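Local coordinates for protein FAD-linked sulfhydryl oxidase ERV1 (Arabidopsis thaliana, PDB 2HJ3) that uses FAD to oxidise pairs of thiols to disulfides, passing the electrons to oxygen, and is required for import and folding of small cysteine-containing proteins of the mitochondrial intermembrane space, at residues A[20-25]-A[79-84]. Sequence-based numbering, arbitrary orientation.
Sequences FLHTLA and QWLCHV. With FAD (flavin-adenine dinucleotide), chain K; SO4 (sulfate ion), chain F.
In the four-helix bundle of this ERV/ALR sulfhydryl oxidase domain, helices 10-27 and 74-91 run antiparallel and hold the adenine of FAD at one side of their seam, with Leu-81 and His-22 meeting between them. Over these short segments the axes lie 9.9 Å apart at 158°. Leu-81 carries most of the contact: with chi1 at -161° its CG is turned away from the backbone N, which lets the CD2 methyl reach helix 10-27 at Leu-21 CB, 3.6 Å away, with Ala-25 CB one turn further along at 3.8 Å. The same methyl rests against Leu-21 O, which already accepts the helical bond from Ala-25 N. Met-44 of helix 34-50 touches Leu-81 and Leu-47 touches Leu-21, and both leucines are buried.

The imidazole end of His-22 swings over to helix 74-91. CE1 comes within 3.7 Å of Leu-81 CG, while Leu-81 O lies at the ring's edge, near its plane. One face of the imidazole carries the adenine, whose C2A sits over the ring centre, 3.3 Å above the plane. His-22 NE2 is hydrogen-bonded to ND1 of His-85, itself an FAD-binding residue, which should fix how the imidazole is turned; Trp-106 also stacks on His-22. With an alanine here the adenine would probably lose its facing ring, His-85 its hydrogen-bond partner, and a gap would open beside Leu-81.

Cys-82 comes next on helix 74-91 and reaches the same base. Its SG, tied to Cys-99 in a disulfide, lies 3.2 Å from FAD N6A. That exocyclic amine also donates a weak, bent hydrogen bond to the backbone carbonyl, N6A to Cys-82 O being 3.1 Å with an N-H...O angle of 131°.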
ATOM      1  N   PHE A  20       4.491  -1.468   5.061  1.00 35.91           N
ATOM      2  CA  PHE A  20       4.543  -1.518   3.611  1.00 35.16           C
ATOM      3  C   PHE A  20       5.245  -0.268   3.065  1.00 35.47           C
ATOM      4  O   PHE A  20       6.179  -0.363   2.266  1.00 33.45           O
ATOM      5  CB  PHE A  20       3.110  -1.631   3.066  1.00 35.35           C
ATOM      6  CG  PHE A  20       2.997  -1.343   1.611  1.00 37.88           C
ATOM      7  CD1 PHE A  20       3.755  -2.052   0.690  1.00 38.92           C
ATOM      8  CD2 PHE A  20       2.157  -0.334   1.158  1.00 40.81           C
ATOM      9  CE1 PHE A  20       3.685  -1.757  -0.668  1.00 40.72           C
ATOM     10  CE2 PHE A  20       2.078  -0.028  -0.205  1.00 41.95           C
ATOM     11  CZ  PHE A  20       2.845  -0.740  -1.117  1.00 41.01           C
ATOM     12  N   LEU A  21       4.799   0.908   3.499  1.00 34.63           N
ATOM     13  CA  LEU A  21       5.408   2.150   3.033  1.00 35.18           C
ATOM     14  C   LEU A  21       6.894   2.285   3.391  1.00 35.45           C
ATOM     15  O   LEU A  21       7.724   2.515   2.513  1.00 34.35           O
ATOM     16  CB  LEU A  21       4.614   3.352   3.555  1.00 34.18           C
ATOM     17  CG  LEU A  21       3.220   3.455   2.904  1.00 37.03           C
ATOM     18  CD1 LEU A  21       2.405   4.603   3.530  1.00 35.72           C
ATOM     19  CD2 LEU A  21       3.388   3.671   1.405  1.00 33.94           C
ATOM     20  N   HIS A  22       7.244   2.136   4.663  1.00 36.00           N
ATOM     21  CA  HIS A  22       8.652   2.251   5.034  1.00 37.60           C
ATOM     22  C   HIS A  22       9.502   1.153   4.404  1.00 37.85           C
ATOM     23  O   HIS A  22      10.654   1.392   4.038  1.00 40.69           O
ATOM     24  CB  HIS A  22       8.819   2.246   6.557  1.00 36.41           C
ATOM     25  CG  HIS A  22       8.236   3.454   7.223  1.00 38.25           C
ATOM     26  ND1 HIS A  22       8.649   4.737   6.930  1.00 37.38           N
ATOM     27  CD2 HIS A  22       7.241   3.579   8.134  1.00 38.82           C
ATOM     28  CE1 HIS A  22       7.931   5.600   7.626  1.00 39.15           C
ATOM     29  NE2 HIS A  22       7.070   4.924   8.365  1.00 40.33           N
ATOM     30  N   THR A  23       8.958  -0.051   4.268  1.00 37.37           N
ATOM     31  CA  THR A  23       9.744  -1.112   3.648  1.00 38.87           C
ATOM     32  C   THR A  23       9.960  -0.733   2.198  1.00 38.38           C
ATOM     33  O   THR A  23      11.018  -0.971   1.631  1.00 41.66           O
ATOM     34  CB  THR A  23       9.041  -2.480   3.694  1.00 38.20           C
ATOM     35  OG1 THR A  23       8.845  -2.875   5.057  1.00 38.81           O
ATOM     36  CG2 THR A  23       9.886  -3.522   2.989  1.00 36.86           C
ATOM     37  N   LEU A  24       8.942  -0.134   1.603  1.00 38.81           N
ATOM     38  CA  LEU A  24       9.023   0.296   0.222  1.00 39.34           C
ATOM     39  C   LEU A  24      10.089   1.375   0.041  1.00 39.03           C
ATOM     40  O   LEU A  24      10.861   1.340  -0.919  1.00 38.91           O
ATOM     41  CB  LEU A  24       7.666   0.821  -0.229  1.00 42.16           C
ATOM     42  CG  LEU A  24       7.615   1.394  -1.641  1.00 46.08           C
ATOM     43  CD1 LEU A  24       8.154   0.361  -2.621  1.00 48.60           C
ATOM     44  CD2 LEU A  24       6.178   1.781  -1.987  1.00 47.18           C
ATOM     45  N   ALA A  25      10.140   2.331   0.964  1.00 38.57           N
ATOM     46  CA  ALA A  25      11.132   3.397   0.879  1.00 39.46           C
ATOM     47  C   ALA A  25      12.536   2.867   1.166  1.00 41.12           C
ATOM     48  O   ALA A  25      13.530   3.479   0.768  1.00 41.91           O
ATOM     49  CB  ALA A  25      10.786   4.520   1.840  1.00 38.68           C
ATOM     50  N   GLN A  79      13.473   9.540   4.305  1.00 40.26           N
ATOM     51  CA  GLN A  79      13.360  10.645   5.254  1.00 41.14           C
ATOM     52  C   GLN A  79      11.972  11.253   5.190  1.00 41.61           C
ATOM     53  O   GLN A  79      11.279  11.354   6.204  1.00 42.93           O
ATOM     54  CB  GLN A  79      14.404  11.719   4.945  1.00 42.39           C
ATOM     55  CG  GLN A  79      15.845  11.246   5.074  1.00 42.88           C
ATOM     56  CD  GLN A  79      16.210  10.901   6.501  1.00 47.15           C
ATOM     57  OE1 GLN A  79      16.887   9.901   6.750  1.00 50.30           O
ATOM     58  NE2 GLN A  79      15.773  11.730   7.450  1.00 47.02           N
ATOM     59  N   TRP A  80      11.565  11.653   3.990  1.00 40.64           N
ATOM     60  CA  TRP A  80      10.259  12.258   3.801  1.00 39.70           C
ATOM     61  C   TRP A  80       9.156  11.419   4.444  1.00 39.88           C
ATOM     62  O   TRP A  80       8.313  11.938   5.177  1.00 39.53           O
ATOM     63  CB  TRP A  80       9.964  12.428   2.307  1.00 40.27           C
ATOM     64  CG  TRP A  80       8.590  12.961   2.058  1.00 39.37           C
ATOM     65  CD1 TRP A  80       8.181  14.255   2.165  1.00 38.59           C
ATOM     66  CD2 TRP A  80       7.422  12.195   1.748  1.00 38.88           C
ATOM     67  NE1 TRP A  80       6.823  14.348   1.947  1.00 37.28           N
ATOM     68  CE2 TRP A  80       6.333  13.096   1.690  1.00 39.32           C
ATOM     69  CE3 TRP A  80       7.188  10.835   1.517  1.00 39.25           C
ATOM     70  CZ2 TRP A  80       5.029  12.681   1.411  1.00 40.13           C
ATOM     71  CZ3 TRP A  80       5.894  10.419   1.240  1.00 40.94           C
ATOM     72  CH2 TRP A  80       4.828  11.342   1.189  1.00 42.73           C
ATOM     73  N   LEU A  81       9.166  10.118   4.172  1.00 40.39           N
ATOM     74  CA  LEU A  81       8.147   9.222   4.717  1.00 40.43           C
ATOM     75  C   LEU A  81       8.201   9.187   6.244  1.00 39.54           C
ATOM     76  O   LEU A  81       7.179   9.028   6.904  1.00 38.33           O
ATOM     77  CB  LEU A  81       8.334   7.813   4.148  1.00 41.91           C
ATOM     78  CG  LEU A  81       7.143   6.857   4.244  1.00 43.21           C
ATOM     79  CD1 LEU A  81       5.890   7.499   3.663  1.00 40.69           C
ATOM     80  CD2 LEU A  81       7.481   5.584   3.496  1.00 42.32           C
ATOM     81  N   CYS A  82       9.400   9.343   6.798  1.00 39.36           N
ATOM     82  CA  CYS A  82       9.577   9.346   8.246  1.00 38.32           C
ATOM     83  C   CYS A  82       9.027  10.636   8.840  1.00 37.63           C
ATOM     84  O   CYS A  82       8.420  10.628   9.919  1.00 36.46           O
ATOM     85  CB  CYS A  82      11.058   9.191   8.596  1.00 38.94           C
ATOM     86  SG  CYS A  82      11.468   9.387  10.362  1.00 44.54           S
ATOM     87  N   HIS A  83       9.220  11.747   8.128  1.00 37.91           N
ATOM     88  CA  HIS A  83       8.725  13.041   8.610  1.00 37.65           C
ATOM     89  C   HIS A  83       7.213  13.047   8.566  1.00 36.89           C
ATOM     90  O   HIS A  83       6.550  13.580   9.457  1.00 37.67           O
ATOM     91  CB  HIS A  83       9.270  14.196   7.758  1.00 36.83           C
ATOM     92  CG  HIS A  83      10.751  14.370   7.861  1.00 34.15           C
ATOM     93  ND1 HIS A  83      11.389  14.608   9.058  1.00 36.09           N
ATOM     94  CD2 HIS A  83      11.728  14.261   6.931  1.00 34.06           C
ATOM     95  CE1 HIS A  83      12.696  14.624   8.866  1.00 34.92           C
ATOM     96  NE2 HIS A  83      12.928  14.414   7.583  1.00 36.39           N
ATOM     97  N   VAL A  84       6.666  12.452   7.515  1.00 37.05           N
ATOM     98  CA  VAL A  84       5.226  12.383   7.374  1.00 36.57           C
ATOM     99  C   VAL A  84       4.677  11.555   8.525  1.00 36.43           C
ATOM    100  O   VAL A  84       3.746  11.969   9.207  1.00 37.69           O
ATOM    101  CB  VAL A  84       4.840  11.758   6.022  1.00 38.30           C
ATOM    102  CG1 VAL A  84       3.400  11.246   6.060  1.00 38.07           C
ATOM    103  CG2 VAL A  84       5.006  12.805   4.926  1.00 33.85           C
TER
HETATM  104  PA  FAD K1001       2.790   3.259  14.011  1.00 47.26           P
HETATM  105  O1A FAD K1001       2.706   4.746  14.008  1.00 48.97           O
HETATM  106  O2A FAD K1001       1.776   2.344  13.406  1.00 48.55           O
HETATM  107  O5B FAD K1001       4.077   2.398  13.816  1.00 48.20           O
HETATM  108  C5B FAD K1001       4.814   1.534  12.970  1.00 50.80           C
HETATM  109  C4B FAD K1001       5.978   1.202  13.878  1.00 51.12           C
HETATM  110  O4B FAD K1001       6.948   1.682  12.909  1.00 50.18           O
HETATM  111  C3B FAD K1001       6.484   1.679  15.269  1.00 53.28           C
HETATM  112  O3B FAD K1001       6.075   0.836  16.347  1.00 56.44           O
HETATM  113  C2B FAD K1001       7.919   1.881  15.052  1.00 53.50           C
HETATM  114  O2B FAD K1001       8.712   0.736  15.096  1.00 57.35           O
HETATM  115  C1B FAD K1001       7.906   2.464  13.633  1.00 49.71           C
HETATM  116  N9A FAD K1001       7.885   3.873  13.373  1.00 46.54           N
HETATM  117  C8A FAD K1001       7.346   4.984  14.066  1.00 45.07           C
HETATM  118  N7A FAD K1001       7.533   6.187  13.610  1.00 43.08           N
HETATM  119  C5A FAD K1001       8.269   5.957  12.455  1.00 43.25           C
HETATM  120  C6A FAD K1001       8.870   6.777  11.478  1.00 42.99           C
HETATM  121  N6A FAD K1001       8.793   8.115  11.633  1.00 40.43           N
HETATM  122  N1A FAD K1001       9.587   6.163  10.458  1.00 43.17           N
HETATM  123  C2A FAD K1001       9.808   4.829  10.343  1.00 46.39           C
HETATM  124  N3A FAD K1001       9.162   4.023  11.305  1.00 46.84           N
HETATM  125  C4A FAD K1001       8.431   4.653  12.353  1.00 43.74           C
HETATM  126  N1  FAD K1001      -4.499   7.369  12.970  1.00 47.50           N
HETATM  127  C2  FAD K1001      -5.342   8.282  13.577  1.00 48.46           C
HETATM  128  O2  FAD K1001      -5.915   8.064  14.662  1.00 51.00           O
HETATM  129  N3  FAD K1001      -5.428   9.447  12.835  1.00 46.97           N
HETATM  130  C4  FAD K1001      -4.742   9.695  11.620  1.00 47.96           C
HETATM  131  O4  FAD K1001      -5.093  10.802  11.095  1.00 52.08           O
HETATM  132  C4X FAD K1001      -3.898   8.743  11.072  1.00 46.72           C
HETATM  133  N5  FAD K1001      -3.253   8.832   9.789  1.00 45.80           N
HETATM  134  C5X FAD K1001      -2.515   7.820   9.131  1.00 43.49           C
HETATM  135  C6  FAD K1001      -2.018   8.014   7.824  1.00 43.00           C
HETATM  136  C7  FAD K1001      -1.326   6.943   7.181  1.00 42.77           C
HETATM  137  C7M FAD K1001      -0.870   7.187   5.735  1.00 44.93           C
HETATM  138  C8  FAD K1001      -1.099   5.699   7.849  1.00 42.82           C
HETATM  139  C8M FAD K1001      -0.325   4.472   7.383  1.00 41.14           C
HETATM  140  C9  FAD K1001      -1.620   5.535   9.140  1.00 42.69           C
HETATM  141  C9A FAD K1001      -2.379   6.515   9.830  1.00 43.53           C
HETATM  142  N10 FAD K1001      -2.999   6.576  11.180  1.00 45.67           N
HETATM  143  C10 FAD K1001      -3.794   7.514  11.792  1.00 45.29           C
HETATM  144  C1' FAD K1001      -2.643   5.522  12.069  1.00 45.74           C
HETATM  145  C2' FAD K1001      -1.449   5.662  12.956  1.00 46.01           C
HETATM  146  O2' FAD K1001      -0.452   6.522  12.315  1.00 45.72           O
HETATM  147  C3' FAD K1001      -0.984   4.405  13.625  1.00 46.62           C
HETATM  148  O3' FAD K1001      -0.485   3.531  12.627  1.00 46.77           O
HETATM  149  C4' FAD K1001      -1.621   3.686  14.804  1.00 47.73           C
HETATM  150  O4' FAD K1001      -2.076   4.666  15.777  1.00 45.91           O
HETATM  151  C5' FAD K1001      -0.766   2.769  15.579  1.00 46.35           C
HETATM  152  O5' FAD K1001       0.383   3.333  16.218  1.00 48.77           O
HETATM  153  P   FAD K1001       1.594   2.441  16.640  1.00 49.90           P
HETATM  154  O1P FAD K1001       1.852   3.247  17.829  1.00 54.62           O
HETATM  155  O2P FAD K1001       1.377   0.976  16.694  1.00 46.84           O
HETATM  156  O3P FAD K1001       2.713   2.869  15.554  1.00 49.71           O
HETATM  157  S   SO4 F 506      10.327  15.370  12.529  1.00 76.96           S
HETATM  158  O1  SO4 F 506      10.486  16.688  11.894  1.00 78.79           O
HETATM  159  O2  SO4 F 506       9.303  15.459  13.584  1.00 76.65           O
HETATM  160  O3  SO4 F 506       9.916  14.382  11.514  1.00 77.92           O
HETATM  161  O4  SO4 F 506      11.610  14.951  13.122  1.00 78.43           O